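Local coordinates for Slr0280 protein (Synechocystis sp., PDB 5H3K) that is of unknown function but carries a phosphodiester glycosidase (NAGPA-like) domain, so it may act on sugar phosphodiester linkages, at residues 238-250 and 259-271. Residues are numbered along the deposited sequence; the frame is centred on the assembly and turned at random.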
# COMPACT_ATOMS: atom_id res chain seq x y z
N VAL A 238 27.36 -6.00 -2.76
CA VAL A 238 27.61 -6.37 -4.14
C VAL A 238 26.68 -5.56 -5.02
O VAL A 238 25.45 -5.75 -4.99
CB VAL A 238 27.39 -7.87 -4.39
CG1 VAL A 238 27.86 -8.24 -5.80
CG2 VAL A 238 28.14 -8.70 -3.34
N HIS A 239 27.26 -4.65 -5.79
CA HIS A 239 26.50 -3.71 -6.62
C HIS A 239 26.35 -4.21 -8.04
O HIS A 239 27.35 -4.48 -8.70
CB HIS A 239 27.22 -2.37 -6.64
CG HIS A 239 27.30 -1.71 -5.31
ND1 HIS A 239 26.31 -0.87 -4.85
CD2 HIS A 239 28.21 -1.80 -4.32
CE1 HIS A 239 26.63 -0.45 -3.64
NE2 HIS A 239 27.78 -1.01 -3.29
N PHE A 240 25.10 -4.32 -8.50
CA PHE A 240 24.82 -4.87 -9.83
C PHE A 240 24.29 -3.83 -10.80
O PHE A 240 23.42 -3.02 -10.45
CB PHE A 240 23.77 -5.99 -9.74
CG PHE A 240 24.28 -7.27 -9.14
CD1 PHE A 240 24.31 -7.44 -7.76
CD2 PHE A 240 24.75 -8.29 -9.96
CE1 PHE A 240 24.80 -8.63 -7.20
CE2 PHE A 240 25.23 -9.49 -9.41
CZ PHE A 240 25.25 -9.65 -8.03
N GLN A 241 24.79 -3.90 -12.02
CA GLN A 241 24.19 -3.22 -13.16
C GLN A 241 23.56 -4.30 -14.05
O GLN A 241 24.26 -5.12 -14.65
CB GLN A 241 25.24 -2.43 -13.93
CG GLN A 241 24.67 -1.62 -15.08
CD GLN A 241 23.89 -0.39 -14.61
OE1 GLN A 241 24.27 0.24 -13.62
NE2 GLN A 241 22.81 -0.06 -15.30
N LEU A 242 22.24 -4.31 -14.14
CA LEU A 242 21.53 -5.40 -14.82
C LEU A 242 20.95 -4.96 -16.15
O LEU A 242 20.55 -3.81 -16.31
CB LEU A 242 20.38 -5.91 -13.94
CG LEU A 242 20.78 -6.48 -12.58
CD1 LEU A 242 19.56 -6.81 -11.74
CD2 LEU A 242 21.67 -7.70 -12.76
N PRO A 243 20.88 -5.90 -17.12
CA PRO A 243 20.13 -5.65 -18.35
C PRO A 243 18.67 -5.32 -17.99
O PRO A 243 18.16 -5.82 -16.97
CB PRO A 243 20.18 -7.00 -19.07
CG PRO A 243 21.39 -7.69 -18.52
CD PRO A 243 21.50 -7.23 -17.09
N VAL A 244 18.04 -4.48 -18.80
CA VAL A 244 16.64 -4.13 -18.59
C VAL A 244 15.78 -5.39 -18.47
O VAL A 244 15.95 -6.33 -19.24
CB VAL A 244 16.10 -3.28 -19.76
CG1 VAL A 244 14.58 -3.20 -19.72
CG2 VAL A 244 16.71 -1.87 -19.72
N GLY A 245 14.90 -5.42 -17.47
CA GLY A 245 14.01 -6.55 -17.29
C GLY A 245 14.51 -7.59 -16.30
O GLY A 245 13.73 -8.39 -15.79
N TYR A 246 15.81 -7.59 -16.02
CA TYR A 246 16.39 -8.57 -15.10
C TYR A 246 16.23 -8.18 -13.64
O TYR A 246 16.31 -7.01 -13.29
CB TYR A 246 17.85 -8.83 -15.44
CG TYR A 246 18.00 -9.74 -16.63
CD1 TYR A 246 17.63 -9.32 -17.90
CD2 TYR A 246 18.47 -11.03 -16.48
CE1 TYR A 246 17.74 -10.17 -19.01
CE2 TYR A 246 18.60 -11.88 -17.58
CZ TYR A 246 18.23 -11.45 -18.83
OH TYR A 246 18.35 -12.29 -19.92
N LYS A 247 16.00 -9.18 -12.79
CA LYS A 247 15.91 -8.97 -11.35
C LYS A 247 16.87 -9.91 -10.68
O LYS A 247 17.41 -10.81 -11.33
CB LYS A 247 14.49 -9.26 -10.85
CG LYS A 247 13.39 -8.50 -11.58
CD LYS A 247 12.02 -8.86 -10.99
CE LYS A 247 10.89 -8.63 -11.98
NZ LYS A 247 9.58 -9.02 -11.40
N LEU A 248 17.09 -9.73 -9.39
CA LEU A 248 17.90 -10.68 -8.64
C LEU A 248 17.01 -11.64 -7.88
O LEU A 248 16.02 -11.24 -7.28
CB LEU A 248 18.81 -9.95 -7.65
CG LEU A 248 19.79 -8.95 -8.23
CD1 LEU A 248 20.70 -8.44 -7.12
CD2 LEU A 248 20.60 -9.61 -9.34
N GLN A 249 17.35 -12.92 -7.92
CA GLN A 249 16.74 -13.89 -7.01
C GLN A 249 17.86 -14.47 -6.17
O GLN A 249 18.77 -15.10 -6.70
CB GLN A 249 16.02 -14.99 -7.78
CG GLN A 249 15.49 -16.13 -6.90
CD GLN A 249 14.77 -17.21 -7.71
OE1 GLN A 249 14.29 -16.97 -8.82
NE2 GLN A 249 14.69 -18.41 -7.13
N VAL A 250 17.79 -14.25 -4.86
CA VAL A 250 18.88 -14.63 -3.96
C VAL A 250 18.47 -15.75 -3.03
O VAL A 250 17.38 -15.73 -2.46
CB VAL A 250 19.34 -13.42 -3.12
CG1 VAL A 250 20.59 -13.77 -2.31
CG2 VAL A 250 19.62 -12.24 -4.02
N LEU A 259 26.04 -17.75 -0.49
CA LEU A 259 24.94 -16.90 -0.90
C LEU A 259 24.91 -16.96 -2.42
O LEU A 259 25.91 -16.65 -3.08
CB LEU A 259 25.11 -15.46 -0.42
CG LEU A 259 23.88 -14.56 -0.59
CD1 LEU A 259 22.76 -14.99 0.34
CD2 LEU A 259 24.21 -13.09 -0.39
N VAL A 260 23.79 -17.38 -2.98
CA VAL A 260 23.66 -17.53 -4.42
C VAL A 260 22.83 -16.38 -4.98
O VAL A 260 21.68 -16.18 -4.59
CB VAL A 260 22.99 -18.86 -4.77
CG1 VAL A 260 22.90 -19.03 -6.27
CG2 VAL A 260 23.76 -20.01 -4.16
N ILE A 261 23.42 -15.61 -5.90
CA ILE A 261 22.71 -14.47 -6.50
C ILE A 261 22.43 -14.73 -7.97
O ILE A 261 23.35 -14.73 -8.79
CB ILE A 261 23.52 -13.18 -6.36
CG1 ILE A 261 23.82 -12.89 -4.89
CG2 ILE A 261 22.77 -12.01 -7.00
CD1 ILE A 261 24.93 -11.85 -4.68
N ASP A 262 21.17 -14.95 -8.31
CA ASP A 262 20.81 -15.23 -9.69
C ASP A 262 20.20 -13.98 -10.35
O ASP A 262 19.31 -13.34 -9.77
CB ASP A 262 19.84 -16.40 -9.77
CG ASP A 262 20.46 -17.71 -9.31
OD1 ASP A 262 21.65 -17.93 -9.56
OD2 ASP A 262 19.74 -18.53 -8.70
N ALA A 263 20.69 -13.63 -11.53
CA ALA A 263 20.09 -12.55 -12.32
C ALA A 263 19.25 -13.15 -13.44
O ALA A 263 19.77 -13.86 -14.30
CB ALA A 263 21.17 -11.63 -12.89
N ARG A 264 17.95 -12.89 -13.41
CA ARG A 264 17.03 -13.48 -14.39
C ARG A 264 15.78 -12.62 -14.55
O ARG A 264 15.47 -11.80 -13.68
CB ARG A 264 16.66 -14.92 -13.98
CG ARG A 264 15.91 -15.00 -12.65
CD ARG A 264 15.83 -16.44 -12.12
NE ARG A 264 15.17 -17.33 -13.07
CZ ARG A 264 15.11 -18.65 -12.94
NH1 ARG A 264 15.66 -19.23 -11.88
NH2 ARG A 264 14.51 -19.38 -13.86
N ALA A 265 15.06 -12.81 -15.65
CA ALA A 265 13.86 -12.04 -15.92
C ALA A 265 12.59 -12.66 -15.32
O ALA A 265 11.62 -11.97 -15.04
CB ALA A 265 13.68 -11.82 -17.42
N ASP A 266 12.60 -13.98 -15.12
CA ASP A 266 11.41 -14.64 -14.57
C ASP A 266 11.51 -14.81 -13.05
O ASP A 266 11.80 -15.90 -12.54
CB ASP A 266 11.17 -15.98 -15.27
CG ASP A 266 12.39 -16.88 -15.26
OD1 ASP A 266 13.53 -16.35 -15.27
OD2 ASP A 266 12.22 -18.12 -15.22
N ALA A 267 11.24 -13.72 -12.33
CA ALA A 267 11.38 -13.66 -10.88
C ALA A 267 10.34 -12.66 -10.40
O ALA A 267 9.90 -11.83 -11.19
CB ALA A 267 12.78 -13.19 -10.51
N PRO A 268 9.97 -12.71 -9.11
CA PRO A 268 10.40 -13.63 -8.04
C PRO A 268 9.66 -14.96 -8.14
O PRO A 268 8.67 -15.04 -8.87
CB PRO A 268 9.99 -12.88 -6.77
CG PRO A 268 8.77 -12.11 -7.18
CD PRO A 268 9.05 -11.67 -8.60
N PRO A 269 10.14 -15.99 -7.43
CA PRO A 269 9.50 -17.31 -7.54
C PRO A 269 8.12 -17.35 -6.88
O PRO A 269 7.80 -16.46 -6.08
CB PRO A 269 10.49 -18.23 -6.80
CG PRO A 269 11.29 -17.33 -5.92
CD PRO A 269 11.39 -16.03 -6.64
N VAL A 270 7.32 -18.36 -7.21
CA VAL A 270 5.96 -18.45 -6.66
C VAL A 270 6.00 -18.78 -5.19
O VAL A 270 6.94 -19.41 -4.70
CB VAL A 270 5.11 -19.49 -7.41
CG1 VAL A 270 5.22 -19.28 -8.91
CG2 VAL A 270 5.52 -20.89 -7.03
N LYS A 271 4.98 -18.32 -4.46
CA LYS A 271 4.92 -18.52 -3.02
C LYS A 271 3.47 -18.44 -2.59
O LYS A 271 2.69 -17.67 -3.16
CB LYS A 271 5.74 -17.44 -2.30
CG LYS A 271 5.94 -17.70 -0.79
CD LYS A 271 6.49 -16.48 -0.05
CE LYS A 271 7.88 -16.06 -0.55
NZ LYS A 271 8.85 -17.19 -0.50
O HOH W 1 10.94 -9.30 -15.27
O HOH W 2 19.14 -17.94 -6.27
O HOH W 3 11.77 -17.03 -10.30
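The antiparallel β-hairpin of strands 247-253 and 258-264 forms one edge of a four-stranded sheet, which packs as a β-sandwich against the sheet that contains strand 235-241. K247 pairs with R264 and Q249 with D262 as hydrogen-bonded pairs; the shortest of their four backbone bonds runs from Q249 N to D262 O (2.7 Å). L248, V250, I261 and A263 turn inward, toward the other sheet. F240 of strand 235-241 brings the CZ end of its ring to I261 CG2 (3.6 Å), and L242, just past the strand's end, sets CD2 against A263 CB. Farther along the hairpin, V250 CG1, anti to its own backbone N (chi1 -173°), lies 3.6 Å from L259 CD1.

The outward face is polar. K247 runs out as an extended chain, and its NZ donates to A267 O at 2.8 Å, tilted 32° from the carbonyl plane. Cut back to an alanine, this position would probably leave A267 O without its ammonium donor and the segment after the strand less firmly tied to the hairpin. Q249, also extended, lays its amide carbon CD 3.7 Å from P269 CD, while its OE1 shares a water with D266 O. The amide lies 11° from parallel to the R264 guanidinium, which grips D266 side-on: NE to OD1 (2.9 Å) and NH2 to OD2. The same arginine makes a cation-pi contact with W163, and D262 forms a salt bridge with R166 on the neighbouring strand 164-171. The chemistry thus divides by face: apolar contacts join the two sheets, whereas the lysine-carbonyl bond, the arginine-aspartate pair and proline packing hold residues 265-269 against the hairpin as the chain leaves for strand 271-276 of the next sheet.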